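Local coordinates for protein GH3 beta-N-acetylglucosaminidase (Paenibacillaceae, PDB 6K5J) that probably releases N-acetylglucosamine from the ends of sugar chains as a glycoside hydrolase family 3 beta-N-acetylglucosaminidase, at residues D83-G86 with G87-R91; P147-G150 with V151-Y154. All coordinates share one frame; numbering follows the deposited sequence.

Contact 1. Residues D83-G86 with G87-R91. With NAG (2-acetamido-2-deoxy-beta-D-glucopyranose), chain B.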
loop_
_atom_site.group_PDB
_atom_site.type_symbol
_atom_site.label_atom_id
_atom_site.label_comp_id
_atom_site.label_asym_id
_atom_site.label_seq_id
_atom_site.Cartn_x
_atom_site.Cartn_y
_atom_site.Cartn_z
ATOM N N ASP A 83 -1.733 -3.146 6.479
ATOM C CA ASP A 83 -1.506 -2.527 5.161
ATOM C C ASP A 83 -0.729 -3.491 4.265
ATOM O O ASP A 83 0.453 -3.306 3.989
ATOM C CB ASP A 83 -0.735 -1.216 5.290
ATOM C CG ASP A 83 -1.461 -0.189 6.095
ATOM O OD1 ASP A 83 -2.645 0.075 5.784
ATOM O OD2 ASP A 83 -0.836 0.357 7.032
ATOM N N GLN A 84 -1.409 -4.541 3.821
ATOM C CA GLN A 84 -0.787 -5.531 2.936
ATOM C C GLN A 84 -1.283 -5.311 1.504
ATOM O O GLN A 84 -2.081 -6.071 0.951
ATOM C CB GLN A 84 -1.068 -6.948 3.452
ATOM C CG GLN A 84 -0.178 -8.028 2.854
ATOM C CD GLN A 84 1.197 -8.125 3.512
ATOM O OE1 GLN A 84 1.694 -7.171 4.117
ATOM N NE2 GLN A 84 1.821 -9.283 3.381
ATOM N N GLU A 85 -0.777 -4.220 0.900
ATOM C CA GLU A 85 -1.224 -3.812 -0.431
ATOM C C GLU A 85 -0.637 -4.696 -1.522
ATOM O O GLU A 85 -1.300 -4.948 -2.534
ATOM C CB GLU A 85 -0.852 -2.339 -0.696
ATOM C CG GLU A 85 -1.473 -1.366 0.311
ATOM C CD GLU A 85 -1.019 0.081 0.142
ATOM O OE1 GLU A 85 -0.545 0.443 -0.961
ATOM O OE2 GLU A 85 -1.151 0.858 1.121
ATOM N N GLY A 86 0.571 -5.200 -1.320
ATOM C CA GLY A 86 1.313 -5.910 -2.343
ATOM C C GLY A 86 2.468 -5.076 -2.873
ATOM O O GLY A 86 2.566 -3.868 -2.644
ATOM N N GLY A 87 3.364 -5.751 -3.597
ATOM C CA GLY A 87 4.505 -5.063 -4.180
ATOM C C GLY A 87 5.356 -4.228 -3.225
ATOM O O GLY A 87 6.087 -4.778 -2.407
ATOM N N MET A 88 5.274 -2.898 -3.306
ATOM C CA MET A 88 6.157 -2.059 -2.499
ATOM C C MET A 88 5.557 -1.655 -1.153
ATOM O O MET A 88 6.222 -0.955 -0.383
ATOM C CB MET A 88 6.580 -0.806 -3.288
ATOM C CG MET A 88 7.428 -1.118 -4.535
ATOM S SD MET A 88 8.901 -2.130 -4.175
ATOM C CE MET A 88 9.910 -0.949 -3.318
ATOM N N VAL A 89 4.339 -2.077 -0.822
ATOM C CA VAL A 89 3.756 -1.794 0.491
ATOM C C VAL A 89 3.276 -3.130 1.048
ATOM O O VAL A 89 2.158 -3.576 0.774
ATOM C CB VAL A 89 2.624 -0.757 0.444
ATOM C CG1 VAL A 89 1.974 -0.613 1.814
ATOM C CG2 VAL A 89 3.157 0.598 0.020
ATOM N N THR A 90 4.138 -3.793 1.809
ATOM C CA THR A 90 3.759 -4.959 2.590
ATOM C C THR A 90 4.348 -4.799 3.985
ATOM O O THR A 90 5.333 -4.081 4.183
ATOM C CB THR A 90 4.256 -6.278 1.959
ATOM O OG1 THR A 90 5.680 -6.241 1.846
ATOM C CG2 THR A 90 3.643 -6.511 0.564
ATOM N N ARG A 91 3.724 -5.459 4.962
ATOM C CA ARG A 91 4.229 -5.458 6.330
ATOM C C ARG A 91 4.844 -6.782 6.739
ATOM O O ARG A 91 5.564 -6.827 7.744
ATOM C CB ARG A 91 3.110 -5.124 7.325
ATOM C CG ARG A 91 2.368 -3.870 6.996
ATOM C CD ARG A 91 3.275 -2.670 7.088
ATOM N NE ARG A 91 2.472 -1.463 7.043
ATOM C CZ ARG A 91 2.871 -0.316 6.518
ATOM N NH1 ARG A 91 4.088 -0.184 5.985
ATOM N NH2 ARG A 91 2.036 0.700 6.523
HETATM C C1 NAG B . -1.660 6.076 6.319
HETATM C C2 NAG B . -1.764 5.655 4.831
HETATM C C3 NAG B . -2.813 4.545 4.635
HETATM C C4 NAG B . -2.629 3.420 5.645
HETATM C C5 NAG B . -2.632 4.005 7.047
HETATM C C6 NAG B . -2.454 2.976 8.141
HETATM C C7 NAG B . -1.460 7.150 2.889
HETATM C C8 NAG B . -1.980 8.371 2.179
HETATM N N2 NAG B . -2.100 6.813 4.013
HETATM O O1 NAG B . -0.515 6.847 6.468
HETATM O O3 NAG B . -2.722 4.018 3.315
HETATM O O4 NAG B . -3.679 2.469 5.520
HETATM O O5 NAG B . -1.534 4.917 7.151
HETATM O O6 NAG B . -1.134 2.445 8.145
HETATM O O7 NAG B . -0.520 6.491 2.450
HETATM O O HOH W 1 0.012 -1.971 8.497
#
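Gly86 and Val89 close a type II' beta turn, with Val89 N bonded to Gly86 O at 3.1 Å. In the other direction Val89 O faces both Glu85 N and Gly86 N, a classic beta bulge. Gly86 N is 3.1 Å from Val89 O; the bond from Glu85 N to the same oxygen is weak. The backbone angles of Gly86 and Gly87 suit glycine. Just before the turn, the side chain of Gln84 bends at chi2 (81°) and brings OE1 back to the chain. Gln84 OE1 accepts from Arg91 N at 2.8 Å, in the plane of the amide carbonyl. Gln84 NE2 is bonded to Leu92 O.

Asp83 and Arg91 lie side by side, pointing the same way, next to the bound N-acetylglucosamine (NAG). Arg91 NH2 makes a salt bridge of 2.9 Å to Asp83 OD2, on the anti side but tilted out of the carboxylate plane. The two flat groups are strongly turned, 76° apart. One water accepts from Asp83 N and Arg91 NE and donates to Asp83 OD2, which ties the two residues together a second time. Asp83 OD1 accepts a 2.6 Å hydrogen bond from NAG O4. OD2 also meets O6, but that distance is so short that its exact value is doubtful. Asp83 thus meets the sugar with both oxygens, and Arg91 and the water grip OD2.

The side chain of Glu85 crosses that of Val89, Glu85 CD 3.5 Å from Val89 CG1. Its carboxylate forms salt bridges with Lys182 and Arg152. The loop follows strand 79-81 of the TIM-barrel domain and leads to helix 102-108. Gln84 packs on Ile121 and Leu125 of helix 111-127, while Met88 reaches loop residues Tyr456, Arg485 and Asn505.

Contact 2. Residues P147-G150 with V151-Y154. With NAG (2-acetamido-2-deoxy-beta-D-glucopyranose), chain B.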
loop_
_atom_site.group_PDB
_atom_site.type_symbol
_atom_site.label_atom_id
_atom_site.label_comp_id
_atom_site.label_asym_id
_atom_site.label_seq_id
_atom_site.Cartn_x
_atom_site.Cartn_y
_atom_site.Cartn_z
ATOM N N PRO A 147 3.973 12.214 -4.454
ATOM C CA PRO A 147 5.027 11.673 -3.588
ATOM C C PRO A 147 4.582 10.561 -2.653
ATOM O O PRO A 147 5.434 10.004 -1.952
ATOM C CB PRO A 147 5.445 12.901 -2.771
ATOM C CG PRO A 147 4.138 13.633 -2.567
ATOM C CD PRO A 147 3.388 13.454 -3.897
ATOM N N VAL A 148 3.296 10.229 -2.604
ATOM C CA VAL A 148 2.815 9.246 -1.644
ATOM C C VAL A 148 2.107 8.060 -2.297
ATOM O O VAL A 148 2.090 6.966 -1.703
ATOM C CB VAL A 148 1.900 9.912 -0.588
ATOM C CG1 VAL A 148 0.679 10.516 -1.234
ATOM C CG2 VAL A 148 1.505 8.919 0.521
ATOM N N ILE A 149 1.563 8.202 -3.504
ATOM C CA ILE A 149 0.887 7.086 -4.165
ATOM C C ILE A 149 1.876 6.374 -5.090
ATOM O O ILE A 149 2.440 5.340 -4.717
ATOM C CB ILE A 149 -0.376 7.573 -4.902
ATOM C CG1 ILE A 149 -1.296 8.321 -3.927
ATOM C CG2 ILE A 149 -1.131 6.394 -5.575
ATOM C CD1 ILE A 149 -1.730 7.504 -2.673
ATOM N N GLY A 150 2.116 6.917 -6.285
ATOM C CA GLY A 150 3.117 6.307 -7.159
ATOM C C GLY A 150 2.709 4.895 -7.540
ATOM O O GLY A 150 1.564 4.656 -7.941
ATOM N N VAL A 151 3.616 3.922 -7.356
ATOM C CA VAL A 151 3.328 2.542 -7.781
ATOM C C VAL A 151 2.262 1.870 -6.919
ATOM O O VAL A 151 1.866 0.728 -7.187
ATOM C CB VAL A 151 4.597 1.667 -7.794
ATOM C CG1 VAL A 151 5.640 2.219 -8.776
ATOM C CG2 VAL A 151 5.174 1.521 -6.383
ATOM N N ARG A 152 1.797 2.550 -5.868
ATOM C CA ARG A 152 0.664 2.022 -5.113
ATOM C C ARG A 152 -0.653 2.120 -5.877
ATOM O O ARG A 152 -1.638 1.508 -5.455
ATOM C CB ARG A 152 0.534 2.756 -3.775
ATOM C CG ARG A 152 1.702 2.529 -2.839
ATOM C CD ARG A 152 1.668 3.534 -1.698
ATOM N NE ARG A 152 0.590 3.232 -0.770
ATOM C CZ ARG A 152 0.108 4.083 0.130
ATOM N NH1 ARG A 152 0.582 5.315 0.207
ATOM N NH2 ARG A 152 -0.849 3.694 0.963
ATOM N N SER A 153 -0.692 2.859 -6.982
ATOM C CA SER A 153 -1.851 2.955 -7.855
ATOM C C SER A 153 -1.683 2.008 -9.036
ATOM O O SER A 153 -0.569 1.811 -9.524
ATOM C CB SER A 153 -2.014 4.390 -8.374
ATOM O OG SER A 153 -2.840 4.425 -9.528
ATOM N N TYR A 154 -2.798 1.426 -9.512
ATOM C CA TYR A 154 -2.710 0.609 -10.727
ATOM C C TYR A 154 -2.281 1.440 -11.935
ATOM O O TYR A 154 -1.626 0.922 -12.844
ATOM C CB TYR A 154 -4.047 -0.067 -11.050
ATOM C CG TYR A 154 -4.596 -0.973 -9.980
ATOM C CD1 TYR A 154 -4.013 -2.210 -9.710
ATOM C CD2 TYR A 154 -5.712 -0.591 -9.245
ATOM C CE1 TYR A 154 -4.532 -3.045 -8.730
ATOM C CE2 TYR A 154 -6.231 -1.412 -8.267
ATOM C CZ TYR A 154 -5.647 -2.629 -8.013
ATOM O OH TYR A 154 -6.171 -3.424 -7.028
HETATM C C1 NAG B . -1.660 6.076 6.319
HETATM C C2 NAG B . -1.764 5.655 4.831
HETATM C C3 NAG B . -2.813 4.545 4.635
HETATM C C4 NAG B . -2.629 3.420 5.645
HETATM C C5 NAG B . -2.632 4.005 7.047
HETATM C C6 NAG B . -2.454 2.976 8.141
HETATM C C7 NAG B . -1.460 7.150 2.889
HETATM C C8 NAG B . -1.980 8.371 2.179
HETATM N N2 NAG B . -2.100 6.813 4.013
HETATM O O1 NAG B . -0.515 6.847 6.468
HETATM O O3 NAG B . -2.722 4.018 3.315
HETATM O O4 NAG B . -3.679 2.469 5.520
HETATM O O5 NAG B . -1.534 4.917 7.151
HETATM O O6 NAG B . -1.134 2.445 8.145
HETATM O O7 NAG B . -0.520 6.491 2.450
#
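Val148 to Ser153 form a buried local turn that runs into a short 3-10 segment, in the loop between strand 132-133 and helix 158-174 of the TIM-barrel domain. Two successive backbone bonds, each spanning three residues, define it. Arg152 N is bonded to Ile149 O at 3.1 Å, and Ser153 N to Gly150 O at 3.0 Å. Gly150 has a positive phi of 63°, which favours glycine. Ile149 CG2 lies 3.6 Å from Ser153 CB. Ser153 OG is bonded to Asp139 O.

The turn presents Arg152 to the bound N-acetylglucosamine (NAG). Its chain passes beside Ile149 O and then bends at chi3 (72°), which swings the guanidinium back toward Val148. Arg152 NH1 donates to Val148 O at 2.9 Å. That oxygen lies near the guanidinium plane, so the backbone helps fix how the group is rotated. NH2 has its charged partner in Glu85. The side chain also touches Lys182 and His183 of strand 178-184.

Arg152 meets the sugar mainly at its acetamido oxygen, consistent with an enzyme that recognises N-acetylglucosamine. NH2 makes weak bonds to NAG O3 and O7. Val148 CG2 borders the same acetamido oxygen at 3.7 Å, and Arg152 NH1 donates to that oxygen, NAG O7, at 2.8 Å with an angle of 158°.

In the fold
Both contacts are buried loops of the TIM-barrel domain, and neither is a surface contact. Contact 1 follows strand 79-81 and contact 2 follows strand 132-133. Their centres lie about 12 Å apart, and they meet the same sugar at different places. Contact 1 offers a carboxylate to hydroxyls; contact 2 offers a guanidinium to the acetamido oxygen and O3. Lys182, His183 and Asp268 are also hydrogen-bonded to the sugar. The two loops also touch directly. Glu85 OE2 and Arg152 NH2 form a 2.9 Å salt bridge, Val89 CG2 packs on Arg152 CD, and Met88 CG on Val151 CG2.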